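Local coordinates for invasion-associated protein B (Bartonella henselae, PDB 3DTD) that is of unknown function but is probably associated with invasion of host cells by the bacterium, at residues L76-G81 against C111-V116; V88-D93 against L131-T136; C45-Q50 against N160-L165; A124-K129 against G154-L159. All blocks are in the same frame, centred on the assembly; numbering follows the deposited sequence.

Overall arrangement
Followed from the N terminus, the chain shows how a sandwich of two antiparallel sheets is closed by contacts of different span. Residues 45-50 open contact 3, closed last by the C-terminal helix at 160-165; the other three nest inside that loop. Contact 1 opens at 76-81 and contact 2 at 88-93 before 111-116 closes contact 1, so these two cross. Contact 4 opens at 124-129, before contact 2 closes at 131-136, and closes at 154-159, so contacts 2 and 4 also cross, while contact 1 has closed before contact 4 opens. Contacts 1 and 2 pair strands in the larger and smaller sheet; contacts 3 and 4 bind helix 155-168 to the larger sheet and to helix 119-127.

Contact 1: residues L76-G81 against C111-V116; sequences LTVPFG and CIVPIV
With its CG1 set beside the backbone N (chi1 -61°), Val78 sends the other methyl, CG2, across to the neighbouring strand, where Val78 CG2 lies 3.8 Å from Cys111 CB. The same methyl meets CG2 of Val113, the two valine side chains crossing at about a right angle. Leu76, by contrast, runs alongside Val113 in the same direction, CB of Leu76 4.0 Å from CB of Val113. Underneath, two hydrogen-bonded pairs of an antiparallel sheet hold the backbones in register. Leu76 N gives a 2.7 Å bond to Val113 O, and Val113 N returns one of 2.6 Å to Leu76 O; Val78 and Cys111 exchange a second such couple, with Val78 N 2.8 Å from Cys111 O. These strands belong to the larger sheet of a beta sandwich, consistent with the immunoglobulin-like E-set clan, and the face bearing Leu76, Val78 and Val113 is buried toward the smaller sheet, where Val113 touches Val88. Between the two couples, Thr77 and Ile112 form a non-hydrogen-bonded pair on the other face: the isoleucine chain folds so that its CD1 lies 3.6 Å from Thr77 OG1. Past the end of the strand the Phe80 ring packs on Pro108 of a neighbouring subunit. Obliquely to this ring, its centroid 5.4 Å away, lies Cys111 SG, which is tied by a disulfide to Cys106.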
loop_
_atom_site.group_PDB
_atom_site.type_symbol
_atom_site.label_atom_id
_atom_site.label_comp_id
_atom_site.label_asym_id
_atom_site.label_seq_id
_atom_site.Cartn_x
_atom_site.Cartn_y
_atom_site.Cartn_z
ATOM N N LEU C 76 16.719 13.249 -31.677
ATOM C CA LEU C 76 17.558 12.421 -30.842
ATOM C C LEU C 76 17.378 12.874 -29.392
ATOM O O LEU C 76 17.436 14.065 -29.103
ATOM C CB LEU C 76 19.017 12.564 -31.286
ATOM C CG LEU C 76 20.158 11.906 -30.512
ATOM C CD1 LEU C 76 20.149 10.404 -30.689
ATOM C CD2 LEU C 76 21.479 12.486 -30.978
ATOM N N THR C 77 17.132 11.925 -28.494
ATOM C CA THR C 77 17.032 12.215 -27.067
ATOM C C THR C 77 18.324 11.774 -26.387
ATOM O O THR C 77 18.714 10.619 -26.494
ATOM C CB THR C 77 15.816 11.518 -26.418
ATOM O OG1 THR C 77 14.630 11.821 -27.163
ATOM C CG2 THR C 77 15.628 11.982 -24.979
ATOM N N VAL C 78 18.989 12.713 -25.716
ATOM C CA VAL C 78 20.262 12.458 -25.029
ATOM C C VAL C 78 20.075 12.662 -23.511
ATOM O O VAL C 78 19.055 13.219 -23.099
ATOM C CB VAL C 78 21.438 13.335 -25.616
ATOM C CG1 VAL C 78 21.679 13.021 -27.095
ATOM C CG2 VAL C 78 21.200 14.819 -25.407
ATOM N N PRO C 79 21.029 12.189 -22.676
ATOM C CA PRO C 79 20.888 12.362 -21.220
ATOM C C PRO C 79 20.894 13.806 -20.709
ATOM O O PRO C 79 21.269 14.728 -21.426
ATOM C CB PRO C 79 22.117 11.630 -20.652
ATOM C CG PRO C 79 22.587 10.751 -21.725
ATOM C CD PRO C 79 22.253 11.432 -23.005
ATOM N N PHE C 80 20.467 13.969 -19.459
ATOM C CA PHE C 80 20.619 15.210 -18.711
ATOM C C PHE C 80 22.093 15.420 -18.371
ATOM O O PHE C 80 22.882 14.471 -18.382
ATOM C CB PHE C 80 19.828 15.127 -17.402
ATOM C CG PHE C 80 18.332 15.162 -17.577
ATOM C CD1 PHE C 80 17.710 16.199 -18.271
ATOM C CD2 PHE C 80 17.542 14.173 -17.007
ATOM C CE1 PHE C 80 16.333 16.230 -18.414
ATOM C CE2 PHE C 80 16.165 14.199 -17.145
ATOM C CZ PHE C 80 15.559 15.225 -17.847
ATOM N N GLY C 81 22.464 16.659 -18.059
ATOM C CA GLY C 81 23.831 16.958 -17.629
ATOM C C GLY C 81 24.801 17.245 -18.760
ATOM O O GLY C 81 26.012 17.326 -18.539
ATOM N N CYS C 111 17.191 15.431 -23.026
ATOM C CA CYS C 111 17.482 16.572 -23.891
ATOM C C CYS C 111 17.319 16.257 -25.378
ATOM O O CYS C 111 17.851 15.267 -25.876
ATOM C CB CYS C 111 18.871 17.127 -23.584
ATOM S SG CYS C 111 18.947 17.855 -21.943
ATOM N N ILE C 112 16.582 17.116 -26.074
ATOM C CA ILE C 112 16.167 16.863 -27.448
ATOM C C ILE C 112 17.106 17.519 -28.462
ATOM O O ILE C 112 17.343 18.729 -28.419
ATOM C CB ILE C 112 14.693 17.314 -27.689
ATOM C CG1 ILE C 112 13.751 16.761 -26.604
ATOM C CG2 ILE C 112 14.216 16.938 -29.093
ATOM C CD1 ILE C 112 13.681 15.228 -26.493
ATOM N N VAL C 113 17.639 16.690 -29.360
ATOM C CA VAL C 113 18.547 17.110 -30.422
ATOM C C VAL C 113 17.870 16.871 -31.779
ATOM O O VAL C 113 17.694 15.723 -32.185
ATOM C CB VAL C 113 19.883 16.317 -30.364
ATOM C CG1 VAL C 113 20.853 16.806 -31.427
ATOM C CG2 VAL C 113 20.524 16.411 -28.990
ATOM N N PRO C 114 17.463 17.950 -32.474
ATOM C CA PRO C 114 16.889 17.805 -33.815
ATOM C C PRO C 114 17.939 17.368 -34.832
ATOM O O PRO C 114 19.075 17.844 -34.798
ATOM C CB PRO C 114 16.398 19.221 -34.154
ATOM C CG PRO C 114 16.441 19.982 -32.889
ATOM C CD PRO C 114 17.503 19.360 -32.052
ATOM N N ILE C 115 17.546 16.466 -35.721
ATOM C CA ILE C 115 18.452 15.897 -36.710
ATOM C C ILE C 115 17.807 15.897 -38.089
ATOM O O ILE C 115 16.621 15.612 -38.226
ATOM C CB ILE C 115 18.895 14.462 -36.326
ATOM C CG1 ILE C 115 17.753 13.722 -35.618
ATOM C CG2 ILE C 115 20.117 14.524 -35.422
ATOM C CD1 ILE C 115 17.810 12.222 -35.676
ATOM N N VAL C 116 18.594 16.263 -39.098
ATOM C CA VAL C 116 18.186 16.195 -40.498
ATOM C C VAL C 116 19.289 15.463 -41.265
ATOM O O VAL C 116 20.456 15.852 -41.204
ATOM C CB VAL C 116 17.941 17.609 -41.107
ATOM C CG1 VAL C 116 17.702 17.526 -42.606
ATOM C CG2 VAL C 116 16.759 18.300 -40.436
#

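Contact 2: residues V88-D93 against L131-T136; sequences VRLQVD and LKLAMT
Leu90 overlaps two leucines of the facing strand: its CG lies 3.8 Å from CD1 of Leu133, which runs alongside it, and its CD2 lies 3.8 Å from CD2 of Leu131, whose side chain slants across. Both strands sit in the smaller sheet of the beta sandwich, paired antiparallel, and this leucine-rich face looks into the core, where Leu90 meets Ile115 of the larger sheet. Val92 extends the same face to helix 119-127. Arg89 and Ala134 form a hydrogen-bonded pair, as do Gln91 and Lys132; the bond from Arg89 N to Ala134 O is 2.8 Å long and almost straight. Their side chains occupy the other, more exposed face. There Arg89 stretches out fully, CG anti to the backbone N (chi1 -178°), and its NH1 reaches OE1 of Gln91 at 3.1 Å from well above the amide plane, while NE2 of that glutamine bonds to Gly95 O. The Asp93 carboxylate accepts bonds from the backbone N of Lys129 and His130, at the start of strand 130-136. Extended beyond CG, Lys132 runs its methylenes past a backbone oxygen, with Lys132 CD 3.5 Å from Asp93 O.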
loop_
_atom_site.group_PDB
_atom_site.type_symbol
_atom_site.label_atom_id
_atom_site.label_comp_id
_atom_site.label_asym_id
_atom_site.label_seq_id
_atom_site.Cartn_x
_atom_site.Cartn_y
_atom_site.Cartn_z
ATOM N N VAL C 88 26.505 18.595 -30.369
ATOM C CA VAL C 88 26.392 17.144 -30.371
ATOM C C VAL C 88 26.819 16.660 -31.755
ATOM O O VAL C 88 26.234 17.047 -32.770
ATOM C CB VAL C 88 24.950 16.667 -30.031
ATOM C CG1 VAL C 88 24.819 15.149 -30.180
ATOM C CG2 VAL C 88 24.556 17.096 -28.616
ATOM N N ARG C 89 27.856 15.829 -31.780
ATOM C CA ARG C 89 28.443 15.318 -33.014
ATOM C C ARG C 89 27.907 13.918 -33.324
ATOM O O ARG C 89 27.920 13.036 -32.468
ATOM C CB ARG C 89 29.970 15.307 -32.882
ATOM C CG ARG C 89 30.745 14.845 -34.109
ATOM C CD ARG C 89 32.237 14.848 -33.813
ATOM N NE ARG C 89 33.038 14.414 -34.955
ATOM C CZ ARG C 89 33.517 13.182 -35.118
ATOM N NH1 ARG C 89 33.278 12.239 -34.211
ATOM N NH2 ARG C 89 34.240 12.891 -36.192
ATOM N N LEU C 90 27.430 13.738 -34.552
ATOM C CA LEU C 90 26.909 12.455 -35.023
ATOM C C LEU C 90 27.791 11.898 -36.136
ATOM O O LEU C 90 28.062 12.583 -37.122
ATOM C CB LEU C 90 25.471 12.609 -35.531
ATOM C CG LEU C 90 24.310 12.642 -34.529
ATOM C CD1 LEU C 90 24.118 14.020 -33.916
ATOM C CD2 LEU C 90 23.036 12.201 -35.216
ATOM N N GLN C 91 28.228 10.652 -35.978
ATOM C CA GLN C 91 29.106 10.009 -36.951
ATOM C C GLN C 91 28.715 8.551 -37.175
ATOM O O GLN C 91 28.573 7.788 -36.222
ATOM C CB GLN C 91 30.567 10.100 -36.491
ATOM C CG GLN C 91 31.585 9.604 -37.513
ATOM C CD GLN C 91 33.006 9.574 -36.977
ATOM O OE1 GLN C 91 33.232 9.531 -35.765
ATOM N NE2 GLN C 91 33.972 9.585 -37.883
ATOM N N VAL C 92 28.544 8.170 -38.438
ATOM C CA VAL C 92 28.307 6.770 -38.771
ATOM C C VAL C 92 29.637 6.026 -38.712
ATOM O O VAL C 92 30.502 6.202 -39.579
ATOM C CB VAL C 92 27.652 6.573 -40.153
ATOM C CG1 VAL C 92 27.152 5.151 -40.288
ATOM C CG2 VAL C 92 26.518 7.551 -40.358
ATOM N N ASP C 93 29.775 5.212 -37.664
ATOM C CA ASP C 93 30.987 4.447 -37.361
ATOM C C ASP C 93 32.240 5.328 -37.319
ATOM O O ASP C 93 32.333 6.222 -36.479
ATOM C CB ASP C 93 31.137 3.243 -38.306
ATOM C CG ASP C 93 29.976 2.265 -38.197
ATOM O OD1 ASP C 93 29.671 1.800 -37.074
ATOM O OD2 ASP C 93 29.370 1.956 -39.241
ATOM N N LEU C 131 25.687 4.452 -34.975
ATOM C CA LEU C 131 25.720 5.902 -35.085
ATOM C C LEU C 131 26.313 6.449 -33.794
ATOM O O LEU C 131 25.644 6.492 -32.764
ATOM C CB LEU C 131 24.328 6.474 -35.340
ATOM C CG LEU C 131 24.211 8.002 -35.438
ATOM C CD1 LEU C 131 25.051 8.579 -36.577
ATOM C CD2 LEU C 131 22.769 8.382 -35.609
ATOM N N LYS C 132 27.585 6.833 -33.854
ATOM C CA LYS C 132 28.324 7.282 -32.680
ATOM C C LYS C 132 27.986 8.720 -32.316
ATOM O O LYS C 132 27.906 9.593 -33.185
ATOM C CB LYS C 132 29.831 7.133 -32.907
ATOM C CG LYS C 132 30.321 5.689 -32.951
ATOM C CD LYS C 132 31.833 5.627 -33.072
ATOM C CE LYS C 132 32.321 4.189 -33.146
ATOM N NZ LYS C 132 33.805 4.107 -33.293
ATOM N N LEU C 133 27.779 8.955 -31.023
ATOM C CA LEU C 133 27.489 10.295 -30.517
ATOM C C LEU C 133 28.661 10.856 -29.713
ATOM O O LEU C 133 29.318 10.127 -28.966
ATOM C CB LEU C 133 26.223 10.303 -29.656
ATOM C CG LEU C 133 24.785 10.116 -30.170
ATOM C CD1 LEU C 133 24.644 10.087 -31.698
ATOM C CD2 LEU C 133 24.170 8.875 -29.570
ATOM N N ALA C 134 28.916 12.151 -29.879
ATOM C CA ALA C 134 29.948 12.857 -29.118
ATOM C C ALA C 134 29.406 14.181 -28.584
ATOM O O ALA C 134 28.876 14.999 -29.343
ATOM C CB ALA C 134 31.183 13.092 -29.983
ATOM N N MET C 135 29.531 14.381 -27.274
ATOM C CA MET C 135 29.044 15.604 -26.623
ATOM C C MET C 135 29.911 15.997 -25.425
ATOM O O MET C 135 30.863 15.294 -25.083
ATOM C CB MET C 135 27.560 15.472 -26.237
ATOM C CG MET C 135 27.231 14.308 -25.311
ATOM S SD MET C 135 25.519 13.748 -25.450
ATOM C CE MET C 135 25.605 12.708 -26.901
ATOM N N THR C 136 29.583 17.126 -24.802
ATOM C CA THR C 136 30.332 17.641 -23.660
ATOM C C THR C 136 29.449 17.637 -22.407
ATOM O O THR C 136 28.296 18.061 -22.451
ATOM C CB THR C 136 30.851 19.076 -23.943
ATOM O OG1 THR C 136 31.450 19.124 -25.244
ATOM C CG2 THR C 136 31.876 19.501 -22.909
#

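Contact 3: residues C45-Q50 against N160-L165; sequences CFMHRQ and NRLIAL
Leu162 and Met47 make the tight half of this contact. The leucine's CD2 methyl presses against the thioether chain from one side, 3.7 Å from Met47 CB and 3.8 Å from Met47 SD, the two side chains meeting at a slant. A second close touch comes one helical turn on, where Leu165 CD1 lies 3.7 Å from Cys45 SG. Cys45 holds its sulfur beside the backbone N (chi1 -63°), and a disulfide joins it to Cys36 on the adjacent strand, so the methyl rests against a cross-link between two strands. Between these points the fit is slacker: CD1 of Leu162 stands 4.2 Å from Cys45 CB. Helix 155-168 lies here over a face of the larger sheet of the sandwich, its segment running nearly antiparallel to strand 42-52, the two axes 9.1 Å apart and the gap bridged by apolar side chains. The side chains that reach the helix are the alternate ones, Cys45 and Met47; that of Phe46 starts out away from the helix and packs on Ser63 and Val65. Farther along, the strand runs on past the helix segment, and Gln50 is exposed, as is Asn160 on the helix. Arg161 marks a polar flank. Its NE is in a salt bridge with Glu27, and CD2 of Leu165 covers one face of its guanidinium group, 3.8 Å above the plane and off centre.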
loop_
_atom_site.group_PDB
_atom_site.type_symbol
_atom_site.label_atom_id
_atom_site.label_comp_id
_atom_site.label_asym_id
_atom_site.label_seq_id
_atom_site.Cartn_x
_atom_site.Cartn_y
_atom_site.Cartn_z
ATOM N N CYS C 45 3.920 7.882 -40.222
ATOM C CA CYS C 45 4.640 6.736 -39.697
ATOM C C CYS C 45 6.042 7.133 -39.280
ATOM O O CYS C 45 6.745 7.829 -40.007
ATOM C CB CYS C 45 4.681 5.613 -40.733
ATOM S SG CYS C 45 3.050 4.981 -41.165
ATOM N N PHE C 46 6.439 6.699 -38.092
ATOM C CA PHE C 46 7.772 7.001 -37.594
ATOM C C PHE C 46 8.603 5.767 -37.255
ATOM O O PHE C 46 8.081 4.698 -36.945
ATOM C CB PHE C 46 7.752 8.029 -36.445
ATOM C CG PHE C 46 6.937 7.617 -35.248
ATOM C CD1 PHE C 46 7.552 7.037 -34.142
ATOM C CD2 PHE C 46 5.560 7.848 -35.206
ATOM C CE1 PHE C 46 6.807 6.665 -33.019
ATOM C CE2 PHE C 46 4.804 7.475 -34.093
ATOM C CZ PHE C 46 5.432 6.884 -32.994
ATOM N N MET C 47 9.913 5.963 -37.322
ATOM C CA MET C 47 10.925 4.934 -37.199
ATOM C C MET C 47 11.679 5.243 -35.921
ATOM O O MET C 47 12.211 6.341 -35.778
ATOM C CB MET C 47 11.865 5.118 -38.376
ATOM C CG MET C 47 12.556 3.917 -38.893
ATOM S SD MET C 47 13.575 4.423 -40.299
ATOM C CE MET C 47 15.041 3.547 -39.814
ATOM N N HIS C 48 11.736 4.305 -34.982
ATOM C CA HIS C 48 12.337 4.623 -33.682
ATOM C C HIS C 48 13.145 3.519 -33.016
ATOM O O HIS C 48 12.975 2.342 -33.310
ATOM C CB HIS C 48 11.295 5.199 -32.712
ATOM C CG HIS C 48 10.152 4.276 -32.431
ATOM N ND1 HIS C 48 10.086 3.503 -31.294
ATOM C CD2 HIS C 48 9.034 4.000 -33.141
ATOM C CE1 HIS C 48 8.971 2.797 -31.310
ATOM N NE2 HIS C 48 8.317 3.076 -32.422
ATOM N N ARG C 49 14.030 3.944 -32.116
ATOM C CA ARG C 49 14.968 3.080 -31.410
ATOM C C ARG C 49 15.348 3.711 -30.061
ATOM O O ARG C 49 15.672 4.898 -29.997
ATOM C CB ARG C 49 16.223 2.874 -32.272
ATOM C CG ARG C 49 17.426 2.276 -31.555
ATOM C CD ARG C 49 17.452 0.769 -31.690
ATOM N NE ARG C 49 18.286 0.135 -30.672
ATOM C CZ ARG C 49 17.919 -0.907 -29.932
ATOM N NH1 ARG C 49 16.729 -1.475 -30.088
ATOM N NH2 ARG C 49 18.764 -1.392 -29.041
ATOM N N GLN C 50 15.311 2.953 -28.996
ATOM C CA GLN C 50 15.909 3.420 -27.793
ATOM C C GLN C 50 16.992 2.536 -27.302
ATOM O O GLN C 50 16.996 1.389 -27.562
ATOM C CB GLN C 50 14.876 3.740 -26.739
ATOM C CG GLN C 50 14.168 2.606 -26.219
ATOM C CD GLN C 50 12.955 2.993 -25.472
ATOM O OE1 GLN C 50 12.334 2.175 -24.869
ATOM N NE2 GLN C 50 12.610 4.241 -25.513
ATOM N N ASN C 160 12.998 1.280 -45.682
ATOM C CA ASN C 160 12.296 0.710 -46.837
ATOM C C ASN C 160 10.797 0.545 -46.617
ATOM O O ASN C 160 10.003 0.764 -47.532
ATOM C CB ASN C 160 12.895 -0.647 -47.216
ATOM C CG ASN C 160 14.263 -0.527 -47.849
ATOM O OD1 ASN C 160 14.707 0.564 -48.183
ATOM N ND2 ASN C 160 14.943 -1.655 -48.013
ATOM N N ARG C 161 10.431 0.145 -45.400
ATOM C CA ARG C 161 9.040 0.050 -44.974
ATOM C C ARG C 161 8.385 1.430 -44.873
ATOM O O ARG C 161 7.227 1.594 -45.256
ATOM C CB ARG C 161 8.950 -0.715 -43.647
ATOM C CG ARG C 161 7.544 -0.897 -43.080
ATOM C CD ARG C 161 6.622 -1.636 -44.020
ATOM N NE ARG C 161 5.318 -1.853 -43.407
ATOM C CZ ARG C 161 4.188 -2.034 -44.080
ATOM N NH1 ARG C 161 4.188 -2.021 -45.408
ATOM N NH2 ARG C 161 3.056 -2.220 -43.418
ATOM N N LEU C 162 9.139 2.412 -44.380
ATOM C CA LEU C 162 8.693 3.803 -44.322
ATOM C C LEU C 162 8.429 4.404 -45.705
ATOM O O LEU C 162 7.494 5.190 -45.874
ATOM C CB LEU C 162 9.704 4.657 -43.544
ATOM C CG LEU C 162 9.255 5.323 -42.239
ATOM C CD1 LEU C 162 8.615 4.372 -41.247
ATOM C CD2 LEU C 162 10.409 6.069 -41.610
ATOM N N ILE C 163 9.257 4.022 -46.679
ATOM C CA ILE C 163 9.078 4.411 -48.083
ATOM C C ILE C 163 7.804 3.781 -48.647
ATOM O O ILE C 163 7.013 4.452 -49.307
ATOM C CB ILE C 163 10.330 4.048 -48.941
ATOM C CG1 ILE C 163 11.544 4.873 -48.490
ATOM C CG2 ILE C 163 10.081 4.293 -50.430
ATOM C CD1 ILE C 163 12.890 4.275 -48.842
ATOM N N ALA C 164 7.610 2.499 -48.346
ATOM C CA ALA C 164 6.431 1.737 -48.759
ATOM C C ALA C 164 5.119 2.235 -48.144
ATOM O O ALA C 164 4.068 2.158 -48.781
ATOM C CB ALA C 164 6.630 0.255 -48.453
ATOM N N LEU C 165 5.184 2.738 -46.911
ATOM C CA LEU C 165 4.007 3.283 -46.232
ATOM C C LEU C 165 3.599 4.663 -46.763
ATOM O O LEU C 165 2.439 5.059 -46.633
ATOM C CB LEU C 165 4.214 3.322 -44.714
ATOM C CG LEU C 165 4.109 1.990 -43.963
ATOM C CD1 LEU C 165 4.857 2.047 -42.638
ATOM C CD2 LEU C 165 2.656 1.565 -43.754
#

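Contact 4: residues A124-K129 against G154-L159; sequences ALRAGK and GFSNAL. With GOL (glycerol), chain P.
Ser156 OG accepts a hydrogen bond from Arg126 NE at 3.0 Å, with an N-H...O angle of 149° and the oxygen tilted slightly out of the guanidinium plane. A bend in the arginine chain at chi3 (97°) swings the group across to the second helix, and the aliphatic part of the chain follows the same hydroxyl, Arg126 CB lying 3.4 Å from Ser156 OG. While the serine meets the guanidinium at its edge, Leu159 covers one of its faces: Leu159 CD2 comes to 3.4 Å from Arg126 NH1, the two side chains crossing at about a right angle. The apolar half of the contact is buried. CB of Leu125 stands over the Phe155 ring in a CH-pi contact, 4.0 Å from the ring centroid, and Leu125 CG adds a touch at 3.7 Å to Phe155 CZ. Trp32 meets this phenylalanine edge-to-face, which carries the packing on to the larger sheet. A glycerol, probably from the crystallisation liquor, bridges the end of helix 119-127 and the start of helix 155-168. Its O3 donates to Arg126 O at 3.1 Å and receives a weak bond from Ser156 N, while Gly154 N bonds weakly to its O2 at 3.2 Å and Asn157 N reaches O1, also weakly. Gly154 occupies the N-cap of helix 155-168, and the glycerol hydroxyls near the amides of that helix end, though mostly weakly bonded, fit the familiar behaviour of a helix N terminus, whose first-turn N-H groups have no carbonyl partners within the helix and readily take up oxygen ligands.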
loop_
_atom_site.group_PDB
_atom_site.type_symbol
_atom_site.label_atom_id
_atom_site.label_comp_id
_atom_site.label_asym_id
_atom_site.label_seq_id
_atom_site.Cartn_x
_atom_site.Cartn_y
_atom_site.Cartn_z
ATOM N N ALA C 124 24.811 6.277 -45.742
ATOM C CA ALA C 124 25.809 5.863 -44.754
ATOM C C ALA C 124 25.166 5.133 -43.583
ATOM O O ALA C 124 25.726 4.162 -43.077
ATOM C CB ALA C 124 26.606 7.067 -44.261
ATOM N N LEU C 125 23.992 5.612 -43.169
ATOM C CA LEU C 125 23.178 4.990 -42.118
ATOM C C LEU C 125 22.733 3.571 -42.487
ATOM O O LEU C 125 22.701 2.687 -41.631
ATOM C CB LEU C 125 21.946 5.858 -41.827
ATOM C CG LEU C 125 21.744 6.784 -40.616
ATOM C CD1 LEU C 125 22.965 6.999 -39.734
ATOM C CD2 LEU C 125 21.158 8.109 -41.073
ATOM N N ARG C 126 22.392 3.371 -43.762
ATOM C CA ARG C 126 21.980 2.063 -44.286
ATOM C C ARG C 126 23.113 1.044 -44.274
ATOM O O ARG C 126 22.880 -0.138 -44.040
ATOM C CB ARG C 126 21.434 2.186 -45.711
ATOM C CG ARG C 126 20.331 3.200 -45.880
ATOM C CD ARG C 126 19.837 3.242 -47.307
ATOM N NE ARG C 126 18.653 2.406 -47.424
ATOM C CZ ARG C 126 17.434 2.860 -47.681
ATOM N NH1 ARG C 126 17.219 4.152 -47.899
ATOM N NH2 ARG C 126 16.429 2.008 -47.740
ATOM N N ALA C 127 24.335 1.512 -44.519
ATOM C CA ALA C 127 25.513 0.645 -44.567
ATOM C C ALA C 127 26.245 0.534 -43.227
ATOM O O ALA C 127 27.148 -0.291 -43.075
ATOM C CB ALA C 127 26.474 1.119 -45.663
ATOM N N GLY C 128 25.850 1.356 -42.260
ATOM C CA GLY C 128 26.552 1.439 -40.980
ATOM C C GLY C 128 26.095 0.457 -39.923
ATOM O O GLY C 128 25.060 -0.188 -40.073
ATOM N N LYS C 129 26.879 0.356 -38.851
ATOM C CA LYS C 129 26.562 -0.501 -37.706
ATOM C C LYS C 129 26.175 0.307 -36.465
ATOM O O LYS C 129 25.221 -0.036 -35.764
ATOM C CB LYS C 129 27.732 -1.442 -37.392
ATOM C CG LYS C 129 27.593 -2.824 -38.037
ATOM C CD LYS C 129 28.939 -3.454 -38.377
ATOM C CE LYS C 129 29.403 -3.040 -39.768
ATOM N NZ LYS C 129 30.639 -3.758 -40.183
ATOM N N GLY C 154 18.918 -3.014 -38.782
ATOM C CA GLY C 154 17.522 -2.941 -39.173
ATOM C C GLY C 154 17.087 -1.586 -39.705
ATOM O O GLY C 154 15.928 -1.427 -40.080
ATOM N N PHE C 155 18.010 -0.620 -39.739
ATOM C CA PHE C 155 17.718 0.742 -40.208
ATOM C C PHE C 155 17.249 0.750 -41.657
ATOM O O PHE C 155 16.237 1.373 -41.980
ATOM C CB PHE C 155 18.939 1.665 -40.051
ATOM C CG PHE C 155 18.659 3.122 -40.349
ATOM C CD1 PHE C 155 18.416 4.018 -39.311
ATOM C CD2 PHE C 155 18.663 3.604 -41.663
ATOM C CE1 PHE C 155 18.156 5.366 -39.574
ATOM C CE2 PHE C 155 18.398 4.941 -41.937
ATOM C CZ PHE C 155 18.145 5.825 -40.890
ATOM N N SER C 156 18.002 0.070 -42.519
ATOM C CA SER C 156 17.720 0.027 -43.953
ATOM C C SER C 156 16.346 -0.588 -44.236
ATOM O O SER C 156 15.553 -0.018 -44.987
ATOM C CB SER C 156 18.837 -0.725 -44.693
ATOM O OG SER C 156 19.032 -0.232 -46.004
ATOM N N ASN C 157 16.057 -1.723 -43.601
ATOM C CA ASN C 157 14.773 -2.408 -43.777
ATOM C C ASN C 157 13.574 -1.654 -43.210
ATOM O O ASN C 157 12.485 -1.701 -43.788
ATOM C CB ASN C 157 14.821 -3.822 -43.199
ATOM C CG ASN C 157 15.576 -4.794 -44.088
ATOM O OD1 ASN C 157 15.651 -4.624 -45.307
ATOM N ND2 ASN C 157 16.133 -5.831 -43.479
ATOM N N ALA C 158 13.781 -0.962 -42.090
ATOM C CA ALA C 158 12.753 -0.098 -41.515
ATOM C C ALA C 158 12.495 1.138 -42.386
ATOM O O ALA C 158 11.352 1.559 -42.541
ATOM C CB ALA C 158 13.104 0.303 -40.088
ATOM N N LEU C 159 13.552 1.699 -42.969
ATOM C CA LEU C 159 13.406 2.848 -43.862
ATOM C C LEU C 159 12.711 2.477 -45.173
ATOM O O LEU C 159 11.919 3.258 -45.692
ATOM C CB LEU C 159 14.754 3.522 -44.118
ATOM C CG LEU C 159 14.773 4.838 -44.898
ATOM C CD1 LEU C 159 13.792 5.870 -44.340
ATOM C CD2 LEU C 159 16.177 5.383 -44.895
HETATM C C1 GOL P . 19.191 -3.172 -42.260
HETATM O O1 GOL P . 18.195 -4.167 -42.340
HETATM C C2 GOL P . 20.575 -3.695 -41.873
HETATM O O2 GOL P . 20.506 -4.729 -40.912
HETATM C C3 GOL P . 21.423 -2.545 -41.335
HETATM O O3 GOL P . 21.024 -1.313 -41.902
#